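Local coordinates for protein TetR-family transcriptional regulator (Streptomyces coelicolor A3, PDB 2QIB) that probably binds DNA at cis-regulatory sites as a helix-turn-helix transcription factor of the TetR family, controlling the expression of target genes, at residues 74-78 with 90-94; 95-100 with 163-168; 130-136 with 153-157; 19-23 with 63-68. One frame throughout, in Å; residues are numbered along the deposited sequence.

Contact 1. Residues 74-78 with 90-94; sequences DRFVE and RVMGR
Phe76 and Val91 lie with their CA atoms 5.8 Å apart where the chain, running from helix 57-75 into the following loop, passes across helix 84-101; Arg75 and Arg94 form the next near pair. Arg94 does most of the clamping. A bend at chi3 (-67°) turns its guanidinium so that NE and NH2 take Arg75 O side-on, Arg94 NE 2.9 Å from Arg75 O and on a lone pair in the carbonyl plane. The other edge, NH1 and NH2, grips Glu78 end-on, with Arg94 NH2 2.8 Å from Glu78 OE1 and the carboxylate nearly coplanar with the guanidinium. NH2 serves both acceptors. Glu78 OE2 receives Arg90 NE at 2.8 Å through an almost straight bond (168°) from above the carboxylate plane, and a water bridges OE2 to Arg90 NH2. Replacing Arg94 with a leucine would probably strip Arg75 O and Glu78 OE1 of their paired donors and leave the carboxylate freer to turn. Beneath the charges, Val91 CG2 packs 3.7 Å from Glu78 CB, and Val91 CG1 meets Phe76 CD1 at 3.9 Å. Arg75 sends its guanidinium to Asp71 and Glu101. The salt-bridge network pins the loop after helix 57-75 to helix 84-101, and the Arg94 grip on Arg75 O adds the last turn of helix 57-75, the junction of DNA-binding and C-terminal parts in a TetR-family fold, where signals may pass in relatives.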
loop_
_atom_site.group_PDB
_atom_site.type_symbol
_atom_site.label_atom_id
_atom_site.label_comp_id
_atom_site.label_asym_id
_atom_site.label_seq_id
_atom_site.Cartn_x
_atom_site.Cartn_y
_atom_site.Cartn_z
ATOM N N ASP A 74 15.765 -6.945 -10.151
ATOM C CA ASP A 74 16.773 -7.996 -10.176
ATOM C C ASP A 74 17.036 -8.527 -8.780
ATOM O O ASP A 74 17.309 -9.724 -8.608
ATOM C CB ASP A 74 18.101 -7.499 -10.761
ATOM C CG ASP A 74 18.058 -7.399 -12.273
ATOM O OD1 ASP A 74 17.066 -7.884 -12.889
ATOM O OD2 ASP A 74 19.025 -6.841 -12.846
ATOM N N ARG A 75 16.899 -7.652 -7.784
ATOM C CA ARG A 75 17.091 -8.058 -6.391
ATOM C C ARG A 75 16.035 -9.047 -5.933
ATOM O O ARG A 75 16.252 -9.753 -4.962
ATOM C CB ARG A 75 17.142 -6.850 -5.444
ATOM C CG ARG A 75 18.429 -6.000 -5.614
ATOM C CD ARG A 75 18.432 -4.855 -4.605
ATOM N NE ARG A 75 19.395 -3.829 -4.987
ATOM C CZ ARG A 75 20.107 -3.090 -4.139
ATOM N NH1 ARG A 75 20.038 -3.286 -2.817
ATOM N NH2 ARG A 75 20.911 -2.148 -4.630
ATOM N N PHE A 76 14.895 -9.095 -6.626
ATOM C CA PHE A 76 13.820 -10.058 -6.272
ATOM C C PHE A 76 14.129 -11.515 -6.647
ATOM O O PHE A 76 13.432 -12.437 -6.199
ATOM C CB PHE A 76 12.495 -9.667 -6.938
ATOM C CG PHE A 76 11.945 -8.331 -6.495
ATOM C CD1 PHE A 76 12.242 -7.785 -5.253
ATOM C CD2 PHE A 76 11.104 -7.634 -7.347
ATOM C CE1 PHE A 76 11.678 -6.563 -4.856
ATOM C CE2 PHE A 76 10.551 -6.411 -6.966
ATOM C CZ PHE A 76 10.850 -5.882 -5.722
ATOM N N VAL A 77 15.151 -11.721 -7.483
ATOM C CA VAL A 77 15.432 -13.047 -8.010
ATOM C C VAL A 77 16.182 -13.819 -6.940
ATOM O O VAL A 77 17.203 -13.346 -6.445
ATOM C CB VAL A 77 16.245 -12.987 -9.328
ATOM C CG1 VAL A 77 16.558 -14.415 -9.800
ATOM C CG2 VAL A 77 15.446 -12.223 -10.400
ATOM N N GLU A 78 15.670 -15.002 -6.594
ATOM C CA GLU A 78 16.184 -15.801 -5.456
ATOM C C GLU A 78 15.986 -17.275 -5.800
ATOM O O GLU A 78 14.925 -17.644 -6.288
ATOM C CB GLU A 78 15.385 -15.446 -4.184
ATOM C CG GLU A 78 15.807 -16.208 -2.909
ATOM C CD GLU A 78 17.245 -15.908 -2.451
ATOM O OE1 GLU A 78 17.773 -14.818 -2.741
ATOM O OE2 GLU A 78 17.851 -16.762 -1.753
ATOM N N ARG A 90 15.604 -13.439 2.719
ATOM C CA ARG A 90 16.799 -12.982 1.980
ATOM C C ARG A 90 16.474 -11.838 1.018
ATOM O O ARG A 90 17.196 -10.818 0.933
ATOM C CB ARG A 90 17.473 -14.150 1.250
ATOM C CG ARG A 90 18.219 -15.019 2.263
ATOM C CD ARG A 90 19.055 -16.112 1.582
ATOM N NE ARG A 90 18.226 -17.156 0.989
ATOM C CZ ARG A 90 17.788 -18.246 1.622
ATOM N NH1 ARG A 90 18.056 -18.448 2.917
ATOM N NH2 ARG A 90 17.047 -19.115 0.953
ATOM N N VAL A 91 15.358 -12.002 0.296
ATOM C CA VAL A 91 14.926 -10.930 -0.601
ATOM C C VAL A 91 14.574 -9.666 0.224
ATOM O O VAL A 91 14.898 -8.537 -0.172
ATOM C CB VAL A 91 13.697 -11.337 -1.427
ATOM C CG1 VAL A 91 13.235 -10.138 -2.297
ATOM C CG2 VAL A 91 14.023 -12.546 -2.300
HETATM N N MSE A 92 13.887 -9.827 1.352
HETATM C CA MSE A 92 13.583 -8.641 2.194
HETATM C C MSE A 92 14.856 -7.875 2.627
HETATM O O MSE A 92 14.845 -6.657 2.697
HETATM C CB MSE A 92 12.760 -9.014 3.429
HETATM C CG MSE A 92 11.334 -9.509 3.138
HETATM SE SE MSE A 92 10.277 -8.088 2.297
HETATM C CE MSE A 92 10.662 -8.473 0.403
ATOM N N GLY A 93 15.947 -8.593 2.905
ATOM C CA GLY A 93 17.238 -7.923 3.226
ATOM C C GLY A 93 17.686 -7.031 2.086
ATOM O O GLY A 93 18.095 -5.880 2.299
ATOM N N ARG A 94 17.645 -7.575 0.877
ATOM C CA ARG A 94 18.045 -6.810 -0.317
ATOM C C ARG A 94 17.079 -5.637 -0.596
ATOM O O ARG A 94 17.510 -4.540 -0.998
ATOM C CB ARG A 94 18.138 -7.738 -1.519
ATOM C CG ARG A 94 19.305 -8.781 -1.372
ATOM C CD ARG A 94 19.685 -9.387 -2.728
ATOM N NE ARG A 94 18.622 -10.224 -3.279
ATOM C CZ ARG A 94 18.414 -11.512 -2.987
ATOM N NH1 ARG A 94 19.159 -12.173 -2.076
ATOM N NH2 ARG A 94 17.430 -12.143 -3.592
HETATM O O HOH W 1 17.144 -19.311 -1.965
#

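Contact 2. Residues 95-100 with 163-168; sequences YFDFVD and TALLWL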
loop_
_atom_site.group_PDB
_atom_site.type_symbol
_atom_site.label_atom_id
_atom_site.label_comp_id
_atom_site.label_asym_id
_atom_site.label_seq_id
_atom_site.Cartn_x
_atom_site.Cartn_y
_atom_site.Cartn_z
ATOM N N TYR A 95 15.791 -5.876 -0.343
ATOM C CA TYR A 95 14.772 -4.858 -0.501
ATOM C C TYR A 95 15.024 -3.685 0.444
ATOM O O TYR A 95 15.106 -2.538 -0.001
ATOM C CB TYR A 95 13.384 -5.480 -0.304
ATOM C CG TYR A 95 12.243 -4.471 -0.223
ATOM C CD1 TYR A 95 12.023 -3.531 -1.245
ATOM C CD2 TYR A 95 11.359 -4.482 0.867
ATOM C CE1 TYR A 95 10.916 -2.635 -1.183
ATOM C CE2 TYR A 95 10.259 -3.601 0.938
ATOM C CZ TYR A 95 10.054 -2.671 -0.078
ATOM O OH TYR A 95 8.994 -1.797 -0.050
ATOM N N PHE A 96 15.262 -3.960 1.730
ATOM C CA PHE A 96 15.583 -2.877 2.656
ATOM C C PHE A 96 16.927 -2.201 2.374
ATOM O O PHE A 96 17.071 -0.988 2.589
ATOM C CB PHE A 96 15.460 -3.349 4.110
ATOM C CG PHE A 96 14.012 -3.274 4.622
ATOM C CD1 PHE A 96 13.084 -4.248 4.264
ATOM C CD2 PHE A 96 13.611 -2.228 5.419
ATOM C CE1 PHE A 96 11.760 -4.177 4.709
ATOM C CE2 PHE A 96 12.266 -2.125 5.883
ATOM C CZ PHE A 96 11.354 -3.112 5.535
ATOM N N ASP A 97 17.892 -2.973 1.876
ATOM C CA ASP A 97 19.193 -2.378 1.455
ATOM C C ASP A 97 18.875 -1.334 0.381
ATOM O O ASP A 97 19.352 -0.187 0.432
ATOM C CB ASP A 97 20.079 -3.461 0.817
ATOM C CG ASP A 97 20.768 -4.361 1.840
ATOM O OD1 ASP A 97 20.718 -4.086 3.065
ATOM O OD2 ASP A 97 21.362 -5.376 1.389
ATOM N N PHE A 98 18.065 -1.739 -0.588
ATOM C CA PHE A 98 17.693 -0.838 -1.688
ATOM C C PHE A 98 17.009 0.419 -1.185
ATOM O O PHE A 98 17.342 1.540 -1.572
ATOM C CB PHE A 98 16.775 -1.565 -2.678
ATOM C CG PHE A 98 16.391 -0.706 -3.865
ATOM C CD1 PHE A 98 17.185 -0.700 -5.021
ATOM C CD2 PHE A 98 15.258 0.095 -3.812
ATOM C CE1 PHE A 98 16.840 0.115 -6.106
ATOM C CE2 PHE A 98 14.898 0.909 -4.894
ATOM C CZ PHE A 98 15.676 0.916 -6.034
ATOM N N VAL A 99 15.995 0.231 -0.337
ATOM C CA VAL A 99 15.190 1.348 0.222
ATOM C C VAL A 99 16.088 2.316 1.008
ATOM O O VAL A 99 16.000 3.541 0.847
ATOM C CB VAL A 99 14.023 0.818 1.099
ATOM C CG1 VAL A 99 13.315 1.965 1.796
ATOM C CG2 VAL A 99 13.023 0.036 0.206
ATOM N N ASP A 100 16.982 1.763 1.819
ATOM C CA ASP A 100 17.966 2.576 2.533
ATOM C C ASP A 100 18.781 3.433 1.555
ATOM O O ASP A 100 18.826 4.657 1.685
ATOM C CB ASP A 100 18.905 1.651 3.309
ATOM C CG ASP A 100 19.894 2.416 4.214
ATOM O OD1 ASP A 100 19.821 3.660 4.343
ATOM O OD2 ASP A 100 20.769 1.744 4.778
ATOM N N THR A 163 5.245 -0.570 4.541
ATOM C CA THR A 163 6.131 -0.860 5.661
ATOM C C THR A 163 7.481 -0.171 5.447
ATOM O O THR A 163 8.009 0.451 6.378
ATOM C CB THR A 163 6.280 -2.374 5.874
ATOM O OG1 THR A 163 5.009 -2.916 6.289
ATOM C CG2 THR A 163 7.303 -2.699 6.949
ATOM N N ALA A 164 8.043 -0.290 4.245
ATOM C CA ALA A 164 9.342 0.339 3.974
ATOM C C ALA A 164 9.235 1.872 4.065
ATOM O O ALA A 164 10.108 2.527 4.629
ATOM C CB ALA A 164 9.856 -0.076 2.573
ATOM N N LEU A 165 8.148 2.446 3.552
ATOM C CA LEU A 165 7.969 3.904 3.589
ATOM C C LEU A 165 7.806 4.394 5.036
ATOM O O LEU A 165 8.389 5.425 5.457
ATOM C CB LEU A 165 6.730 4.307 2.773
ATOM C CG LEU A 165 6.887 4.155 1.269
ATOM C CD1 LEU A 165 5.513 4.265 0.601
ATOM C CD2 LEU A 165 7.917 5.238 0.726
ATOM N N LEU A 166 7.056 3.630 5.834
ATOM C CA LEU A 166 6.860 4.013 7.217
ATOM C C LEU A 166 8.171 3.859 7.985
ATOM O O LEU A 166 8.449 4.647 8.909
ATOM C CB LEU A 166 5.727 3.176 7.856
ATOM C CG LEU A 166 4.338 3.532 7.285
ATOM C CD1 LEU A 166 3.306 2.412 7.555
ATOM C CD2 LEU A 166 3.846 4.915 7.858
ATOM N N TRP A 167 8.972 2.848 7.608
ATOM C CA TRP A 167 10.281 2.614 8.242
ATOM C C TRP A 167 11.175 3.846 8.040
ATOM O O TRP A 167 11.738 4.386 9.014
ATOM C CB TRP A 167 10.945 1.349 7.722
ATOM C CG TRP A 167 12.373 1.234 8.168
ATOM C CD1 TRP A 167 12.843 1.057 9.446
ATOM C CD2 TRP A 167 13.522 1.341 7.322
ATOM N NE1 TRP A 167 14.243 0.986 9.431
ATOM C CE2 TRP A 167 14.670 1.175 8.138
ATOM C CE3 TRP A 167 13.687 1.503 5.933
ATOM C CZ2 TRP A 167 15.978 1.198 7.602
ATOM C CZ3 TRP A 167 14.983 1.541 5.398
ATOM C CH2 TRP A 167 16.105 1.372 6.229
ATOM N N LEU A 168 11.200 4.344 6.814
ATOM C CA LEU A 168 12.056 5.506 6.459
ATOM C C LEU A 168 11.741 6.775 7.249
ATOM O O LEU A 168 12.624 7.641 7.443
ATOM C CB LEU A 168 11.965 5.786 4.979
ATOM C CG LEU A 168 12.688 4.839 4.031
ATOM C CD1 LEU A 168 12.301 5.206 2.613
ATOM C CD2 LEU A 168 14.215 4.947 4.211
#
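Tyr95 OH, hydrogen-bonded to Ala160 O one turn earlier in helix 147-168, also rests on Ala164, whose CB lies 3.3 Å from that oxygen. The phenol gets there because CG stands opposite the backbone N (chi1 171°), swinging the ring outward and partly toward the C-terminal end of its helix. Apart from this, the interface is carbon against carbon. Phe96 turns the edge bearing CD2 and CE2 to one face of Trp167, a T-shaped pair with ring centroids 5.3 Å apart and planes at 66°; CD2 comes 3.8 Å from Trp167 CE3. The rim of the same indole meets Val99 CG1, 4.0 Å from CZ3, and beyond it the CB of Asp100, whose carboxylate is paired with Arg171. Val99 forks between two neighbours: CG2 leans on Ala164, while CG1 presses on Leu168 with only 3.5 Å to CD1, tighter than usual for two methyls. Ala164, small and pointing toward helix 84-101, lets Tyr95, Phe96 and Val99 gather round it. The short helical segments cross at -47° and their axes keep 10.7 Å apart, bridged by the aromatic rings together with Val99 and Leu168, as in the all-helical core of a TetR-family C-terminal regulatory domain.

Contact 3. Residues 130-136 with 153-157; sequences QAAYVQI and VRSWI
Tyr133 and Arg154 stack at the meeting of helices 119-140 and 147-168, two members of the TetR-type C-terminal helical domain whose short segments cross at 130° with axes 10.0 Å apart. The inner part of the contact is close and apolar. Val153 CG1 presses on Tyr133 CD1 at 3.5 Å and also meets the branch methyl CG2 of Ile136, the two aliphatic side chains reaching toward each other tip to tip. Ile136 CD1 reaches further in, 4.0 Å from Trp156 CZ3, while the indole NE1 is held by Leu182 O of helix 175-194. Ile157 CD1 lies against the backbone of the opposite helix, 3.6 Å from Tyr133 N, and touches Ala132 CB. Around Arg154 and Gln130, both partly exposed, the contact turns polar, with the buried Tyr133 ring under the guanidinium. The arginine chain, extended from CG to NE, runs over the tyrosine until its guanidinium lies flat on one face of the ring, with Arg154 CZ 3.7 Å from the centroid of the Tyr133 ring and the planes only 14° apart, a cation-pi stack. Glu150 holds NE in a salt bridge, and Leu166 of the second subunit packs on the same side chain, so the residue also takes part in the dimer contact. Gln130, bent at chi2 (73°), brings its amide back to the NH1/NH2 edge of the guanidinium. There Gln130 OE1 lies in the guanidinium plane and accepts two bonds at once, from Arg154 NH1 at 3.1 Å and from Arg154 NH2, which meets a lone pair of that oxygen, at 2.9 Å.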
loop_
_atom_site.group_PDB
_atom_site.type_symbol
_atom_site.label_atom_id
_atom_site.label_comp_id
_atom_site.label_asym_id
_atom_site.label_seq_id
_atom_site.Cartn_x
_atom_site.Cartn_y
_atom_site.Cartn_z
ATOM N N GLN A 130 4.833 -5.637 -10.444
ATOM C CA GLN A 130 4.582 -6.854 -11.200
ATOM C C GLN A 130 5.766 -7.858 -11.155
ATOM O O GLN A 130 5.548 -9.053 -11.054
ATOM C CB GLN A 130 4.199 -6.484 -12.649
ATOM C CG GLN A 130 4.008 -7.693 -13.537
ATOM C CD GLN A 130 2.730 -8.459 -13.232
ATOM O OE1 GLN A 130 1.865 -7.992 -12.485
ATOM N NE2 GLN A 130 2.585 -9.627 -13.849
ATOM N N ALA A 131 7.009 -7.379 -11.205
ATOM C CA ALA A 131 8.191 -8.246 -11.066
ATOM C C ALA A 131 8.172 -8.993 -9.727
ATOM O O ALA A 131 8.434 -10.218 -9.684
ATOM C CB ALA A 131 9.470 -7.428 -11.181
ATOM N N ALA A 132 7.802 -8.282 -8.653
ATOM C CA ALA A 132 7.652 -8.937 -7.338
ATOM C C ALA A 132 6.594 -10.039 -7.413
ATOM O O ALA A 132 6.833 -11.182 -6.957
ATOM C CB ALA A 132 7.271 -7.904 -6.240
ATOM N N TYR A 133 5.440 -9.717 -7.988
ATOM C CA TYR A 133 4.332 -10.654 -8.144
ATOM C C TYR A 133 4.771 -11.948 -8.879
ATOM O O TYR A 133 4.527 -13.074 -8.408
ATOM C CB TYR A 133 3.193 -9.926 -8.898
ATOM C CG TYR A 133 1.960 -10.759 -9.132
ATOM C CD1 TYR A 133 1.089 -11.068 -8.083
ATOM C CD2 TYR A 133 1.650 -11.221 -10.413
ATOM C CE1 TYR A 133 -0.069 -11.829 -8.298
ATOM C CE2 TYR A 133 0.490 -12.003 -10.642
ATOM C CZ TYR A 133 -0.361 -12.269 -9.581
ATOM O OH TYR A 133 -1.499 -13.056 -9.786
ATOM N N VAL A 134 5.424 -11.775 -10.026
ATOM C CA VAL A 134 5.906 -12.907 -10.822
ATOM C C VAL A 134 6.864 -13.808 -10.010
ATOM O O VAL A 134 6.798 -15.046 -10.083
ATOM C CB VAL A 134 6.553 -12.394 -12.126
ATOM C CG1 VAL A 134 7.370 -13.543 -12.838
ATOM C CG2 VAL A 134 5.445 -11.854 -13.055
ATOM N N GLN A 135 7.771 -13.193 -9.267
ATOM C CA GLN A 135 8.706 -13.991 -8.452
ATOM C C GLN A 135 8.015 -14.755 -7.336
ATOM O O GLN A 135 8.316 -15.923 -7.087
ATOM C CB GLN A 135 9.835 -13.124 -7.894
ATOM C CG GLN A 135 10.828 -12.623 -8.976
ATOM C CD GLN A 135 11.359 -13.781 -9.870
ATOM O OE1 GLN A 135 11.865 -14.779 -9.383
ATOM N NE2 GLN A 135 11.208 -13.633 -11.184
ATOM N N ILE A 136 7.071 -14.095 -6.656
ATOM C CA ILE A 136 6.365 -14.774 -5.582
ATOM C C ILE A 136 5.583 -15.962 -6.131
ATOM O O ILE A 136 5.680 -17.036 -5.603
ATOM C CB ILE A 136 5.428 -13.813 -4.850
ATOM C CG1 ILE A 136 6.285 -12.782 -4.072
ATOM C CG2 ILE A 136 4.464 -14.612 -3.928
ATOM C CD1 ILE A 136 5.489 -11.544 -3.664
ATOM N N VAL A 153 -1.451 -11.866 -2.587
ATOM C CA VAL A 153 -0.073 -11.535 -3.018
ATOM C C VAL A 153 0.057 -10.043 -3.336
ATOM O O VAL A 153 0.953 -9.365 -2.839
ATOM C CB VAL A 153 0.386 -12.424 -4.185
ATOM C CG1 VAL A 153 1.774 -11.943 -4.719
ATOM C CG2 VAL A 153 0.418 -13.912 -3.762
ATOM N N ARG A 154 -0.851 -9.502 -4.154
ATOM C CA ARG A 154 -0.731 -8.096 -4.506
ATOM C C ARG A 154 -0.926 -7.197 -3.280
ATOM O O ARG A 154 -0.259 -6.145 -3.149
ATOM C CB ARG A 154 -1.692 -7.774 -5.633
ATOM C CG ARG A 154 -1.387 -8.549 -6.926
ATOM C CD ARG A 154 -1.961 -7.754 -8.104
ATOM N NE ARG A 154 -1.788 -8.414 -9.401
ATOM C CZ ARG A 154 -0.734 -8.262 -10.212
ATOM N NH1 ARG A 154 0.310 -7.507 -9.873
ATOM N NH2 ARG A 154 -0.728 -8.858 -11.396
ATOM N N SER A 155 -1.809 -7.597 -2.370
ATOM C CA SER A 155 -2.058 -6.758 -1.183
ATOM C C SER A 155 -0.830 -6.827 -0.245
ATOM O O SER A 155 -0.493 -5.807 0.408
ATOM C CB SER A 155 -3.349 -7.148 -0.440
ATOM O OG SER A 155 -3.231 -8.429 0.119
ATOM N N TRP A 156 -0.125 -7.962 -0.253
ATOM C CA TRP A 156 1.123 -8.074 0.523
ATOM C C TRP A 156 2.203 -7.161 -0.057
ATOM O O TRP A 156 2.930 -6.516 0.683
ATOM C CB TRP A 156 1.648 -9.494 0.597
ATOM C CG TRP A 156 2.902 -9.563 1.429
ATOM C CD1 TRP A 156 3.017 -9.699 2.796
ATOM C CD2 TRP A 156 4.231 -9.443 0.923
ATOM N NE1 TRP A 156 4.383 -9.707 3.158
ATOM C CE2 TRP A 156 5.122 -9.525 2.026
ATOM C CE3 TRP A 156 4.762 -9.252 -0.370
ATOM C CZ2 TRP A 156 6.515 -9.456 1.860
ATOM C CZ3 TRP A 156 6.174 -9.198 -0.521
ATOM C CH2 TRP A 156 7.008 -9.279 0.595
ATOM N N ILE A 157 2.305 -7.139 -1.375
ATOM C CA ILE A 157 3.245 -6.209 -2.059
ATOM C C ILE A 157 2.947 -4.765 -1.627
ATOM O O ILE A 157 3.856 -4.029 -1.276
ATOM C CB ILE A 157 3.204 -6.373 -3.597
ATOM C CG1 ILE A 157 3.772 -7.758 -3.976
ATOM C CG2 ILE A 157 3.978 -5.210 -4.293
ATOM C CD1 ILE A 157 3.432 -8.214 -5.411
#

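Contact 4. Residues 19-23 with 63-68; sequences IGVAL and AALQRA
Ile19, Gly20 and Leu23 meet Ala63, Ala64 and Arg67 where helix 11-28 of the helix-turn-helix DNA-binding domain crosses helix 57-75, the long helix that leads on to the regulatory part. The short segments run almost at a right angle (-85°) with axes 8.6 Å apart, a closeness allowed by the alanines. Ala64 CB nests against the helix itself, 3.8 Å from Leu23 CA, and Ala63 CB meets the CG1 branch of Ile19. Leu23 forks over the far side: CD1 lies 4.0 Å from Ala68 CB, and CD2 touches the CD of Arg67. That arginine, its CG placed opposite the backbone N (chi1 -171°) and its chain kinked at chi3, brings one guanidinium face over Ile19, with NE 3.7 Å from CG2. Farther out, Gln16 O accepts a hydrogen bond from NH2 and helps to hold the group in place, while Phe54, just after helix 47-53, packs on Ile19 and Ala63. A methionine in place of Arg67 would probably leave Gln16 O without this donor and one side of Ile19 less covered. At the tip of the arginine, Arg67 NH1 comes within 3.3 Å of Gly20 CA.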
loop_
_atom_site.group_PDB
_atom_site.type_symbol
_atom_site.label_atom_id
_atom_site.label_comp_id
_atom_site.label_asym_id
_atom_site.label_seq_id
_atom_site.Cartn_x
_atom_site.Cartn_y
_atom_site.Cartn_z
ATOM N N ILE A 19 23.418 9.322 -16.168
ATOM C CA ILE A 19 22.296 8.608 -15.531
ATOM C C ILE A 19 22.677 8.254 -14.099
ATOM O O ILE A 19 21.853 8.395 -13.200
ATOM C CB ILE A 19 21.859 7.345 -16.350
ATOM C CG1 ILE A 19 21.323 7.792 -17.725
ATOM C CG2 ILE A 19 20.762 6.502 -15.592
ATOM C CD1 ILE A 19 21.075 6.633 -18.749
ATOM N N GLY A 20 23.926 7.813 -13.906
ATOM C CA GLY A 20 24.430 7.435 -12.547
ATOM C C GLY A 20 24.466 8.618 -11.585
ATOM O O GLY A 20 24.093 8.503 -10.417
ATOM N N VAL A 21 24.936 9.760 -12.087
ATOM C CA VAL A 21 25.010 10.964 -11.293
ATOM C C VAL A 21 23.602 11.390 -10.925
ATOM O O VAL A 21 23.317 11.739 -9.766
ATOM C CB VAL A 21 25.736 12.054 -12.084
ATOM C CG1 VAL A 21 25.541 13.425 -11.439
ATOM C CG2 VAL A 21 27.229 11.695 -12.222
ATOM N N ALA A 22 22.718 11.387 -11.916
ATOM C CA ALA A 22 21.305 11.715 -11.673
ATOM C C ALA A 22 20.683 10.802 -10.640
ATOM O O ALA A 22 19.970 11.260 -9.730
ATOM C CB ALA A 22 20.508 11.658 -12.969
ATOM N N LEU A 23 20.923 9.501 -10.789
ATOM C CA LEU A 23 20.381 8.543 -9.835
ATOM C C LEU A 23 20.908 8.830 -8.430
ATOM O O LEU A 23 20.143 8.799 -7.454
ATOM C CB LEU A 23 20.734 7.118 -10.259
ATOM C CG LEU A 23 20.111 6.065 -9.321
ATOM C CD1 LEU A 23 18.607 6.319 -9.020
ATOM C CD2 LEU A 23 20.298 4.724 -9.956
ATOM N N ALA A 63 15.134 8.228 -16.698
ATOM C CA ALA A 63 16.273 7.356 -17.012
ATOM C C ALA A 63 16.921 6.810 -15.725
ATOM O O ALA A 63 17.232 5.601 -15.627
ATOM C CB ALA A 63 17.298 8.083 -17.879
ATOM N N ALA A 64 17.085 7.682 -14.738
ATOM C CA ALA A 64 17.581 7.244 -13.415
ATOM C C ALA A 64 16.637 6.211 -12.805
ATOM O O ALA A 64 17.081 5.210 -12.255
ATOM C CB ALA A 64 17.695 8.403 -12.502
ATOM N N LEU A 65 15.332 6.492 -12.876
ATOM C CA LEU A 65 14.313 5.607 -12.288
ATOM C C LEU A 65 14.291 4.248 -12.983
ATOM O O LEU A 65 14.134 3.210 -12.322
ATOM C CB LEU A 65 12.936 6.283 -12.332
ATOM C CG LEU A 65 11.791 5.429 -11.763
ATOM C CD1 LEU A 65 12.062 4.993 -10.274
ATOM C CD2 LEU A 65 10.471 6.179 -11.858
ATOM N N GLN A 66 14.476 4.239 -14.303
ATOM C CA GLN A 66 14.630 2.983 -15.050
ATOM C C GLN A 66 15.796 2.142 -14.538
ATOM O O GLN A 66 15.667 0.927 -14.324
ATOM C CB GLN A 66 14.803 3.271 -16.546
ATOM C CG GLN A 66 15.104 2.005 -17.391
ATOM C CD GLN A 66 13.830 1.245 -17.701
ATOM O OE1 GLN A 66 13.621 0.116 -17.239
ATOM N NE2 GLN A 66 12.954 1.872 -18.469
ATOM N N ARG A 67 16.938 2.771 -14.331
ATOM C CA ARG A 67 18.069 2.046 -13.777
ATOM C C ARG A 67 17.764 1.471 -12.378
ATOM O O ARG A 67 18.052 0.302 -12.085
ATOM C CB ARG A 67 19.297 2.952 -13.690
ATOM C CG ARG A 67 20.525 2.118 -13.328
ATOM C CD ARG A 67 21.787 2.904 -13.129
ATOM N NE ARG A 67 22.337 3.342 -14.412
ATOM C CZ ARG A 67 23.478 3.998 -14.527
ATOM N NH1 ARG A 67 24.171 4.293 -13.433
ATOM N NH2 ARG A 67 23.922 4.375 -15.731
ATOM N N ALA A 68 17.190 2.326 -11.530
ATOM C CA ALA A 68 16.838 1.943 -10.147
ATOM C C ALA A 68 15.803 0.813 -10.123
ATOM O O ALA A 68 15.919 -0.151 -9.339
ATOM C CB ALA A 68 16.287 3.129 -9.430
#

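Overall arrangement
Contact 2 is the most buried and almost wholly aromatic and aliphatic. Contact 1 lies at the surface and relies on charge. Contacts 3 and 4 fall between: each is apolar within and has an arginine whose guanidinium face covers a neighbour, a tyrosine ring in contact 3 and an isoleucine in contact 4. Helix 57-75 serves contacts 4 and 1, helix 84-101 contacts 1 and 2, and helix 147-168 contacts 2 and 3, a chain of shared elements from the DNA-binding domain to the dimer side, where contacts 2 and 3 reach the second subunit. Phe76 and Met92 of contact 1 pack on Ala132 and Trp156 of contact 3, and Phe98 touches Ala68, joining contacts 2 and 4.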